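Local coordinates for uncharacterized protein (PDB 4IYK) that is of unknown function but probably binds carbohydrate, as a two-domain DUF3823 family protein of the gut bacterium Bacteroides uniformis, at residues A[192-203]-A[215-225]; A[155-164]-A[180-191]. All blocks are in the same frame, centred on the assembly; numbering follows the deposited sequence.

Both contacts lie in the C-terminal domain, assigned to the E-set clan and consistent with its beta-sandwich fold, and illustrate how one such domain is joined by two kinds of chemistry. Contact 1 is a regular antiparallel hairpin, its polarity spent mostly in backbone bonds, with one face turned to the interior and the other partly to solvent. Contact 2, farther from the centre of the chain, joins irregular loops and strand ends, where side-chain amides and a threonine hydroxyl supply most of the bonds. Their centres are about 12 Å apart and they share an interior: Phe199 of contact 1 packs on Ile182 of contact 2, and Tyr197 and Leu225 pack on Leu191.

Contact 1. Residues A[192-203]-A[215-225]; sequences KYSKNYYFRIGA and HNYAPVVVIKL
The guanidinium of Arg200 lies flat on the ring of Tyr217, at one end of an antiparallel beta hairpin whose second strand, 216-224, edges a sheet of the probable E-set domain. The planes are 9° apart and CZ of Arg200 stands 3.8 Å from the Tyr217 ring centroid, a stacked cation-pi pair. With CG trans to the main-chain nitrogen (chi1 -161°) and the chain extended to NE, the guanidinium is carried across to the partner strand. NH1 donates to the carbonyl oxygens of Ser32 and Val149, and the Tyr217 hydroxyl is bonded to Asp33 OD2 and Asn151 N, so both partners are tied outside the hairpin.

Two antiparallel ladders, 196-199 with 221-224 and 202-203 with 216-217, are offset by one residue. Near the shift, a water links Ile201 N to Pro219 O. The interior face is dense: the Phe199 ring meets CB of Ile223, CB of Ile201 meets that of Ala218, and Phe199 and Ile201 press on strands 107-117 and 120-129.

The other face, tight at the stack, opens to solvent toward the 192-195 turn. Val222 lays CG2 over the Tyr198 ring, 3.7 Å from its centroid, while CG1 of Val220 reaches the ring edge. Beyond them exposed Lys224, bent at its last two torsions, folds back until its NZ donates to Ser194 O at 2.7 Å.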
loop_
_atom_site.group_PDB
_atom_site.type_symbol
_atom_site.label_atom_id
_atom_site.label_comp_id
_atom_site.label_asym_id
_atom_site.label_seq_id
_atom_site.Cartn_x
_atom_site.Cartn_y
_atom_site.Cartn_z
ATOM N N LYS A 192 -8.291 -22.505 2.341
ATOM C CA LYS A 192 -8.492 -23.817 2.933
ATOM C C LYS A 192 -8.962 -23.779 4.366
ATOM O O LYS A 192 -8.436 -23.053 5.196
ATOM C CB LYS A 192 -7.221 -24.674 2.810
ATOM C CG LYS A 192 -6.711 -24.786 1.366
ATOM C CD LYS A 192 -5.587 -25.807 1.269
ATOM C CE LYS A 192 -4.452 -25.342 0.397
ATOM N NZ LYS A 192 -3.227 -26.168 0.606
ATOM N N TYR A 193 -9.950 -24.607 4.656
ATOM C CA TYR A 193 -10.505 -24.751 5.990
ATOM C C TYR A 193 -9.384 -25.030 7.030
ATOM O O TYR A 193 -8.479 -25.816 6.749
ATOM C CB TYR A 193 -11.520 -25.921 5.984
ATOM C CG TYR A 193 -12.035 -26.220 7.371
ATOM C CD1 TYR A 193 -12.977 -25.392 7.976
ATOM C CD2 TYR A 193 -11.521 -27.281 8.113
ATOM C CE1 TYR A 193 -13.385 -25.604 9.288
ATOM C CE2 TYR A 193 -11.913 -27.493 9.430
ATOM C CZ TYR A 193 -12.857 -26.662 10.007
ATOM O OH TYR A 193 -13.270 -26.874 11.287
ATOM N N SER A 194 -9.469 -24.390 8.217
ATOM C CA SER A 194 -8.565 -24.515 9.373
ATOM C C SER A 194 -7.239 -23.760 9.198
ATOM O O SER A 194 -6.437 -23.786 10.128
ATOM C CB SER A 194 -8.282 -25.981 9.749
ATOM O OG SER A 194 -7.344 -26.655 8.919
ATOM N N LYS A 195 -6.996 -23.107 8.047
ATOM C CA LYS A 195 -5.723 -22.385 7.833
ATOM C C LYS A 195 -5.897 -20.880 8.020
ATOM O O LYS A 195 -7.015 -20.355 7.869
ATOM C CB LYS A 195 -5.112 -22.660 6.434
ATOM C CG LYS A 195 -4.857 -24.133 6.074
ATOM C CD LYS A 195 -3.730 -24.786 6.857
ATOM C CE LYS A 195 -3.674 -26.285 6.607
ATOM N NZ LYS A 195 -2.694 -26.952 7.500
ATOM N N ASN A 196 -4.780 -20.190 8.369
ATOM C CA ASN A 196 -4.753 -18.725 8.534
ATOM C C ASN A 196 -4.549 -18.034 7.195
ATOM O O ASN A 196 -3.660 -18.420 6.424
ATOM C CB ASN A 196 -3.619 -18.287 9.488
ATOM C CG ASN A 196 -3.886 -18.506 10.945
ATOM O OD1 ASN A 196 -4.849 -17.995 11.516
ATOM N ND2 ASN A 196 -2.973 -19.192 11.598
ATOM N N TYR A 197 -5.363 -17.006 6.929
ATOM C CA TYR A 197 -5.272 -16.170 5.739
ATOM C C TYR A 197 -5.301 -14.696 6.131
ATOM O O TYR A 197 -5.881 -14.311 7.165
ATOM C CB TYR A 197 -6.389 -16.493 4.718
ATOM C CG TYR A 197 -6.169 -17.856 4.106
ATOM C CD1 TYR A 197 -5.304 -18.028 3.020
ATOM C CD2 TYR A 197 -6.712 -18.998 4.692
ATOM C CE1 TYR A 197 -5.030 -19.301 2.508
ATOM C CE2 TYR A 197 -6.490 -20.264 4.151
ATOM C CZ TYR A 197 -5.638 -20.411 3.068
ATOM O OH TYR A 197 -5.383 -21.672 2.586
ATOM N N TYR A 198 -4.622 -13.894 5.305
ATOM C CA TYR A 198 -4.472 -12.466 5.475
ATOM C C TYR A 198 -5.286 -11.754 4.391
ATOM O O TYR A 198 -5.205 -12.111 3.205
ATOM C CB TYR A 198 -2.988 -12.104 5.432
ATOM C CG TYR A 198 -2.196 -12.712 6.583
ATOM C CD1 TYR A 198 -1.898 -14.076 6.612
ATOM C CD2 TYR A 198 -1.777 -11.931 7.660
ATOM C CE1 TYR A 198 -1.151 -14.634 7.647
ATOM C CE2 TYR A 198 -1.010 -12.478 8.696
ATOM C CZ TYR A 198 -0.713 -13.832 8.691
ATOM O OH TYR A 198 -0.006 -14.391 9.731
ATOM N N PHE A 199 -6.154 -10.838 4.835
ATOM C CA PHE A 199 -7.076 -10.086 3.976
ATOM C C PHE A 199 -6.701 -8.623 4.036
ATOM O O PHE A 199 -6.308 -8.119 5.097
ATOM C CB PHE A 199 -8.544 -10.324 4.398
ATOM C CG PHE A 199 -8.953 -11.773 4.299
ATOM C CD1 PHE A 199 -9.483 -12.286 3.114
ATOM C CD2 PHE A 199 -8.729 -12.649 5.356
ATOM C CE1 PHE A 199 -9.804 -13.648 3.001
ATOM C CE2 PHE A 199 -9.063 -14.005 5.247
ATOM C CZ PHE A 199 -9.585 -14.499 4.067
ATOM N N ARG A 200 -6.755 -7.958 2.895
ATOM C CA ARG A 200 -6.355 -6.554 2.829
ATOM C C ARG A 200 -7.226 -5.773 1.864
ATOM O O ARG A 200 -7.296 -6.079 0.666
ATOM C CB ARG A 200 -4.875 -6.454 2.419
ATOM C CG ARG A 200 -4.198 -5.115 2.742
ATOM C CD ARG A 200 -2.808 -5.119 2.126
ATOM N NE ARG A 200 -1.946 -4.040 2.630
ATOM C CZ ARG A 200 -0.764 -3.720 2.107
ATOM N NH1 ARG A 200 -0.288 -4.390 1.074
ATOM N NH2 ARG A 200 -0.051 -2.731 2.621
ATOM N N ILE A 201 -7.903 -4.753 2.390
ATOM C CA ILE A 201 -8.716 -3.854 1.566
ATOM C C ILE A 201 -7.752 -2.962 0.781
ATOM O O ILE A 201 -6.884 -2.355 1.400
ATOM C CB ILE A 201 -9.660 -2.972 2.434
ATOM C CG1 ILE A 201 -10.681 -3.812 3.203
ATOM C CG2 ILE A 201 -10.354 -1.852 1.567
ATOM C CD1 ILE A 201 -11.224 -3.119 4.484
ATOM N N GLY A 202 -7.948 -2.870 -0.531
ATOM C CA GLY A 202 -7.206 -1.986 -1.413
ATOM C C GLY A 202 -8.126 -1.043 -2.183
ATOM O O GLY A 202 -9.259 -1.400 -2.517
ATOM N N ALA A 203 -7.641 0.156 -2.495
ATOM C CA ALA A 203 -8.381 1.138 -3.291
ATOM C C ALA A 203 -7.431 1.794 -4.254
ATOM O O ALA A 203 -6.402 2.320 -3.837
ATOM C CB ALA A 203 -9.055 2.183 -2.407
ATOM N N HIS A 215 -2.216 1.036 -5.793
ATOM C CA HIS A 215 -3.231 0.922 -4.756
ATOM C C HIS A 215 -2.812 1.507 -3.442
ATOM O O HIS A 215 -1.654 1.382 -3.016
ATOM C CB HIS A 215 -3.572 -0.573 -4.466
ATOM C CG HIS A 215 -4.336 -1.271 -5.541
ATOM N ND1 HIS A 215 -3.706 -1.780 -6.639
ATOM C CD2 HIS A 215 -5.644 -1.603 -5.591
ATOM C CE1 HIS A 215 -4.651 -2.350 -7.369
ATOM N NE2 HIS A 215 -5.825 -2.312 -6.752
ATOM N N ASN A 216 -3.812 2.033 -2.737
ATOM C CA ASN A 216 -3.747 2.408 -1.340
ATOM C C ASN A 216 -4.396 1.256 -0.561
ATOM O O ASN A 216 -5.224 0.551 -1.110
ATOM C CB ASN A 216 -4.430 3.731 -1.102
ATOM C CG ASN A 216 -3.633 4.893 -1.636
ATOM O OD1 ASN A 216 -4.028 5.531 -2.590
ATOM N ND2 ASN A 216 -2.491 5.193 -1.026
ATOM N N TYR A 217 -4.009 1.065 0.699
ATOM C CA TYR A 217 -4.457 -0.048 1.518
ATOM C C TYR A 217 -4.822 0.323 2.932
ATOM O O TYR A 217 -4.294 1.273 3.502
ATOM C CB TYR A 217 -3.301 -1.083 1.613
ATOM C CG TYR A 217 -2.923 -1.726 0.300
ATOM C CD1 TYR A 217 -3.721 -2.706 -0.271
ATOM C CD2 TYR A 217 -1.785 -1.316 -0.399
ATOM C CE1 TYR A 217 -3.374 -3.313 -1.477
ATOM C CE2 TYR A 217 -1.432 -1.904 -1.612
ATOM C CZ TYR A 217 -2.229 -2.911 -2.143
ATOM O OH TYR A 217 -1.891 -3.546 -3.305
ATOM N N ALA A 218 -5.669 -0.512 3.518
ATOM C CA ALA A 218 -5.988 -0.550 4.932
ATOM C C ALA A 218 -5.030 -1.587 5.557
ATOM O O ALA A 218 -4.463 -2.369 4.798
ATOM C CB ALA A 218 -7.434 -0.971 5.136
ATOM N N PRO A 219 -4.782 -1.615 6.886
ATOM C CA PRO A 219 -3.869 -2.644 7.434
ATOM C C PRO A 219 -4.420 -4.076 7.239
ATOM O O PRO A 219 -5.642 -4.279 7.186
ATOM C CB PRO A 219 -3.763 -2.273 8.931
ATOM C CG PRO A 219 -4.223 -0.831 9.009
ATOM C CD PRO A 219 -5.300 -0.738 7.955
ATOM N N VAL A 220 -3.513 -5.048 7.089
ATOM C CA VAL A 220 -3.818 -6.484 6.911
ATOM C C VAL A 220 -4.608 -7.030 8.131
ATOM O O VAL A 220 -4.318 -6.666 9.273
ATOM C CB VAL A 220 -2.509 -7.278 6.684
ATOM C CG1 VAL A 220 -2.744 -8.781 6.779
ATOM C CG2 VAL A 220 -1.881 -6.928 5.349
ATOM N N VAL A 221 -5.633 -7.881 7.871
ATOM C CA VAL A 221 -6.450 -8.550 8.894
ATOM C C VAL A 221 -6.257 -10.073 8.716
ATOM O O VAL A 221 -6.566 -10.601 7.652
ATOM C CB VAL A 221 -7.942 -8.143 8.825
ATOM C CG1 VAL A 221 -8.780 -8.876 9.885
ATOM C CG2 VAL A 221 -8.109 -6.625 8.950
ATOM N N VAL A 222 -5.703 -10.750 9.725
ATOM C CA VAL A 222 -5.490 -12.214 9.706
ATOM C C VAL A 222 -6.764 -12.864 10.230
ATOM O O VAL A 222 -7.334 -12.390 11.208
ATOM C CB VAL A 222 -4.205 -12.699 10.469
ATOM C CG1 VAL A 222 -4.238 -12.352 11.971
ATOM C CG2 VAL A 222 -3.947 -14.198 10.257
ATOM N N ILE A 223 -7.232 -13.931 9.559
ATOM C CA ILE A 223 -8.430 -14.679 9.962
ATOM C C ILE A 223 -8.137 -16.168 9.839
ATOM O O ILE A 223 -7.618 -16.612 8.807
ATOM C CB ILE A 223 -9.710 -14.282 9.149
ATOM C CG1 ILE A 223 -10.035 -12.750 9.283
ATOM C CG2 ILE A 223 -10.907 -15.145 9.582
ATOM C CD1 ILE A 223 -11.185 -12.200 8.473
ATOM N N LYS A 224 -8.447 -16.934 10.896
ATOM C CA LYS A 224 -8.286 -18.388 10.846
ATOM C C LYS A 224 -9.576 -18.960 10.311
ATOM O O LYS A 224 -10.636 -18.682 10.871
ATOM C CB LYS A 224 -7.936 -18.981 12.214
ATOM C CG LYS A 224 -7.786 -20.502 12.150
ATOM C CD LYS A 224 -7.168 -21.013 13.414
ATOM C CE LYS A 224 -5.923 -21.798 13.136
ATOM N NZ LYS A 224 -6.227 -23.203 12.761
ATOM N N LEU A 225 -9.501 -19.710 9.212
ATOM C CA LEU A 225 -10.704 -20.275 8.596
ATOM C C LEU A 225 -11.053 -21.667 9.191
ATOM O O LEU A 225 -10.409 -22.092 10.168
ATOM C CB LEU A 225 -10.539 -20.367 7.059
ATOM C CG LEU A 225 -10.174 -19.090 6.286
ATOM C CD1 LEU A 225 -10.200 -19.357 4.809
ATOM C CD2 LEU A 225 -11.124 -17.942 6.607
ATOM O OXT LEU A 225 -11.997 -22.311 8.707
HETATM O O HOH W 1 -1.136 -1.458 4.882
HETATM O O HOH W 2 -7.648 -4.572 5.261
#

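Contact 2. Residues A[155-164]-A[180-191]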
loop_
_atom_site.group_PDB
_atom_site.type_symbol
_atom_site.label_atom_id
_atom_site.label_comp_id
_atom_site.label_asym_id
_atom_site.label_seq_id
_atom_site.Cartn_x
_atom_site.Cartn_y
_atom_site.Cartn_z
ATOM N N LEU A 155 -4.415 -14.262 -4.284
ATOM C CA LEU A 155 -5.059 -15.467 -4.777
ATOM C C LEU A 155 -6.112 -15.067 -5.801
ATOM O O LEU A 155 -6.638 -13.966 -5.748
ATOM C CB LEU A 155 -5.701 -16.240 -3.607
ATOM C CG LEU A 155 -4.726 -16.764 -2.555
ATOM C CD1 LEU A 155 -5.475 -17.160 -1.273
ATOM C CD2 LEU A 155 -3.891 -17.941 -3.117
ATOM N N THR A 156 -6.374 -15.948 -6.758
ATOM C CA THR A 156 -7.388 -15.758 -7.802
ATOM C C THR A 156 -8.670 -16.342 -7.214
ATOM O O THR A 156 -8.682 -17.528 -6.852
ATOM C CB THR A 156 -6.921 -16.463 -9.074
ATOM O OG1 THR A 156 -5.645 -15.935 -9.412
ATOM C CG2 THR A 156 -7.918 -16.320 -10.230
ATOM N N LEU A 157 -9.722 -15.523 -7.122
ATOM C CA LEU A 157 -10.975 -15.920 -6.479
ATOM C C LEU A 157 -12.173 -15.973 -7.423
ATOM O O LEU A 157 -12.231 -15.231 -8.399
ATOM C CB LEU A 157 -11.281 -14.940 -5.322
ATOM C CG LEU A 157 -10.206 -14.795 -4.210
ATOM C CD1 LEU A 157 -10.574 -13.675 -3.249
ATOM C CD2 LEU A 157 -9.979 -16.132 -3.445
ATOM N N ASN A 158 -13.181 -16.789 -7.041
ATOM C CA ASN A 158 -14.437 -16.925 -7.775
ATOM C C ASN A 158 -15.544 -16.092 -7.157
ATOM O O ASN A 158 -15.570 -15.934 -5.939
ATOM C CB ASN A 158 -14.885 -18.377 -7.770
ATOM C CG ASN A 158 -13.886 -19.375 -8.258
ATOM O OD1 ASN A 158 -13.308 -19.235 -9.333
ATOM N ND2 ASN A 158 -13.765 -20.473 -7.528
ATOM N N GLY A 159 -16.483 -15.618 -7.991
ATOM C CA GLY A 159 -17.650 -14.890 -7.512
ATOM C C GLY A 159 -17.797 -13.436 -7.884
ATOM O O GLY A 159 -18.921 -12.945 -7.941
ATOM N N GLY A 160 -16.675 -12.746 -8.057
ATOM C CA GLY A 160 -16.621 -11.335 -8.453
ATOM C C GLY A 160 -16.932 -10.277 -7.410
ATOM O O GLY A 160 -16.731 -9.088 -7.677
ATOM N N THR A 161 -17.440 -10.677 -6.229
ATOM C CA THR A 161 -17.835 -9.744 -5.141
ATOM C C THR A 161 -16.616 -9.207 -4.331
ATOM O O THR A 161 -16.784 -8.330 -3.476
ATOM C CB THR A 161 -18.836 -10.443 -4.196
ATOM O OG1 THR A 161 -18.290 -11.698 -3.835
ATOM C CG2 THR A 161 -20.185 -10.687 -4.847
ATOM N N ASP A 162 -15.406 -9.762 -4.572
ATOM C CA ASP A 162 -14.173 -9.368 -3.884
ATOM C C ASP A 162 -13.537 -8.132 -4.532
ATOM O O ASP A 162 -12.560 -7.606 -4.005
ATOM C CB ASP A 162 -13.162 -10.531 -3.901
ATOM C CG ASP A 162 -12.842 -11.012 -5.313
ATOM O OD1 ASP A 162 -13.797 -11.389 -6.046
ATOM O OD2 ASP A 162 -11.634 -11.010 -5.689
ATOM N N LYS A 163 -14.071 -7.706 -5.695
ATOM C CA LYS A 163 -13.527 -6.609 -6.474
ATOM C C LYS A 163 -14.624 -5.851 -7.240
ATOM O O LYS A 163 -15.537 -6.468 -7.780
ATOM C CB LYS A 163 -12.490 -7.191 -7.466
ATOM C CG LYS A 163 -11.805 -6.169 -8.386
ATOM C CD LYS A 163 -10.909 -6.864 -9.411
ATOM C CE LYS A 163 -10.095 -5.848 -10.182
ATOM N NZ LYS A 163 -9.309 -6.475 -11.273
ATOM N N GLN A 164 -14.506 -4.511 -7.298
ATOM C CA GLN A 164 -15.415 -3.672 -8.070
ATOM C C GLN A 164 -14.615 -2.641 -8.854
ATOM O O GLN A 164 -13.666 -2.037 -8.327
ATOM C CB GLN A 164 -16.503 -3.005 -7.220
ATOM C CG GLN A 164 -17.676 -2.512 -8.087
ATOM C CD GLN A 164 -18.729 -1.726 -7.360
ATOM O OE1 GLN A 164 -18.609 -1.437 -6.165
ATOM N NE2 GLN A 164 -19.777 -1.333 -8.086
ATOM N N LEU A 180 -17.301 -5.404 0.309
ATOM C CA LEU A 180 -16.697 -6.438 -0.542
ATOM C C LEU A 180 -16.836 -7.773 0.183
ATOM O O LEU A 180 -16.875 -7.803 1.410
ATOM C CB LEU A 180 -15.233 -6.138 -0.941
ATOM C CG LEU A 180 -15.031 -4.842 -1.762
ATOM C CD1 LEU A 180 -13.592 -4.413 -1.735
ATOM C CD2 LEU A 180 -15.562 -4.978 -3.216
ATOM N N SER A 181 -16.980 -8.861 -0.574
ATOM C CA SER A 181 -17.233 -10.195 -0.030
ATOM C C SER A 181 -16.445 -11.278 -0.711
ATOM O O SER A 181 -16.267 -11.240 -1.940
ATOM C CB SER A 181 -18.714 -10.552 -0.205
ATOM O OG SER A 181 -19.546 -9.918 0.747
ATOM N N ILE A 182 -16.093 -12.322 0.077
ATOM C CA ILE A 182 -15.503 -13.565 -0.404
ATOM C C ILE A 182 -16.334 -14.717 0.190
ATOM O O ILE A 182 -16.450 -14.822 1.413
ATOM C CB ILE A 182 -13.987 -13.737 -0.124
ATOM C CG1 ILE A 182 -13.149 -12.571 -0.729
ATOM C CG2 ILE A 182 -13.499 -15.101 -0.675
ATOM C CD1 ILE A 182 -11.817 -12.339 -0.005
ATOM N N ASP A 183 -16.925 -15.554 -0.673
ATOM C CA ASP A 183 -17.671 -16.732 -0.233
ATOM C C ASP A 183 -16.645 -17.840 -0.068
ATOM O O ASP A 183 -15.987 -18.197 -1.040
ATOM C CB ASP A 183 -18.785 -17.110 -1.251
ATOM C CG ASP A 183 -19.661 -18.284 -0.818
ATOM O OD1 ASP A 183 -19.124 -19.391 -0.608
ATOM O OD2 ASP A 183 -20.871 -18.108 -0.733
ATOM N N LEU A 184 -16.503 -18.382 1.141
ATOM C CA LEU A 184 -15.494 -19.404 1.410
ATOM C C LEU A 184 -15.773 -20.726 0.720
ATOM O O LEU A 184 -14.812 -21.380 0.308
ATOM C CB LEU A 184 -15.303 -19.605 2.914
ATOM C CG LEU A 184 -14.746 -18.356 3.625
ATOM C CD1 LEU A 184 -14.660 -18.583 5.152
ATOM C CD2 LEU A 184 -13.391 -17.943 3.014
ATOM N N GLY A 185 -17.052 -21.099 0.592
ATOM C CA GLY A 185 -17.469 -22.343 -0.057
ATOM C C GLY A 185 -17.144 -22.370 -1.540
ATOM O O GLY A 185 -16.821 -23.425 -2.093
ATOM N N GLN A 186 -17.236 -21.197 -2.188
ATOM C CA GLN A 186 -16.961 -20.986 -3.605
ATOM C C GLN A 186 -15.455 -20.841 -3.873
ATOM O O GLN A 186 -15.046 -20.833 -5.034
ATOM C CB GLN A 186 -17.713 -19.719 -4.087
ATOM C CG GLN A 186 -19.240 -19.977 -4.267
ATOM C CD GLN A 186 -19.537 -21.029 -5.297
ATOM O OE1 GLN A 186 -19.893 -22.189 -4.984
ATOM N NE2 GLN A 186 -19.310 -20.686 -6.550
ATOM N N ASN A 187 -14.637 -20.734 -2.796
ATOM C CA ASN A 187 -13.208 -20.524 -2.876
ATOM C C ASN A 187 -12.418 -21.475 -1.969
ATOM O O ASN A 187 -11.295 -21.160 -1.564
ATOM C CB ASN A 187 -12.933 -19.060 -2.511
ATOM C CG ASN A 187 -13.394 -18.133 -3.609
ATOM O OD1 ASN A 187 -12.850 -18.155 -4.703
ATOM N ND2 ASN A 187 -14.495 -17.419 -3.396
ATOM N N ALA A 188 -12.969 -22.663 -1.703
ATOM C CA ALA A 188 -12.342 -23.660 -0.811
ATOM C C ALA A 188 -11.007 -24.205 -1.344
ATOM O O ALA A 188 -10.213 -24.709 -0.570
ATOM C CB ALA A 188 -13.302 -24.809 -0.580
ATOM N N ASP A 189 -10.773 -24.112 -2.655
ATOM C CA ASP A 189 -9.562 -24.607 -3.317
ATOM C C ASP A 189 -8.306 -23.792 -2.898
ATOM O O ASP A 189 -7.229 -24.379 -2.729
ATOM C CB ASP A 189 -9.748 -24.592 -4.863
ATOM C CG ASP A 189 -9.971 -23.235 -5.518
ATOM O OD1 ASP A 189 -10.547 -22.329 -4.855
ATOM O OD2 ASP A 189 -9.586 -23.075 -6.703
ATOM N N VAL A 190 -8.454 -22.479 -2.689
ATOM C CA VAL A 190 -7.322 -21.609 -2.335
ATOM C C VAL A 190 -7.464 -20.994 -0.924
ATOM O O VAL A 190 -6.487 -20.466 -0.408
ATOM C CB VAL A 190 -7.039 -20.529 -3.409
ATOM C CG1 VAL A 190 -6.655 -21.188 -4.739
ATOM C CG2 VAL A 190 -8.210 -19.550 -3.580
ATOM N N LEU A 191 -8.665 -21.050 -0.311
ATOM C CA LEU A 191 -8.884 -20.556 1.064
ATOM C C LEU A 191 -9.286 -21.770 1.865
ATOM O O LEU A 191 -10.464 -22.099 1.954
ATOM C CB LEU A 191 -9.944 -19.425 1.102
ATOM C CG LEU A 191 -9.527 -18.098 0.425
ATOM C CD1 LEU A 191 -10.709 -17.161 0.319
ATOM C CD2 LEU A 191 -8.401 -17.423 1.165
HETATM O O HOH W 3 -8.628 -20.617 -7.758
HETATM O O HOH W 4 -11.614 -22.328 -8.454
HETATM O O HOH W 5 -17.205 -14.890 -3.397
#
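The side-chain amides of Asn158 and Asn187 pass one another head to tail, their planes 21° apart, and each grips the other segment's backbone. OD1 of Asn187 takes the N-H of Asn158 on a lone pair, in the carbonyl plane, at 2.7 Å and nearly straight. Its ND2 gives one bond to Asn158 O and another to Asp183 O of its own segment, both acceptors lying close to the amide plane, so three bonds fix the rotation of this buried group. Asn158 replies with its own amide: with CG beside the backbone N (chi1 -54°), ND2 reaches Gln186 O at 2.8 Å, almost in line with that carbonyl.

These bonds tie the loop leading to strand 163-166 to the turn that leaves strand 178-183, where an Asx motif joins Asp183 OD1 to Gln186 N. The two strands belong to different sheets of the beta-sandwich, and Leu157 packs between them. Its CD1 meets CD1 of Ile182 at 3.7 Å, the side chains crossing at about a right angle, while CD2 turns to Val190 CG2 and Leu191 CD1. The Leu155 side chain passes Val190 pointing the opposite way, CD2 toward its CB, and its CD1 touches Leu191 CD2.

Farther along, Thr161 bonds to Ser181 twice. Thr161 O accepts from Ser181 N, and its OG1, held between the backbone N and carbonyl carbon (chi1 50°), donates to Ser181 O at 2.8 Å from well above the carbonyl plane. A water accepting from Asp183 N donates to Asn158 O.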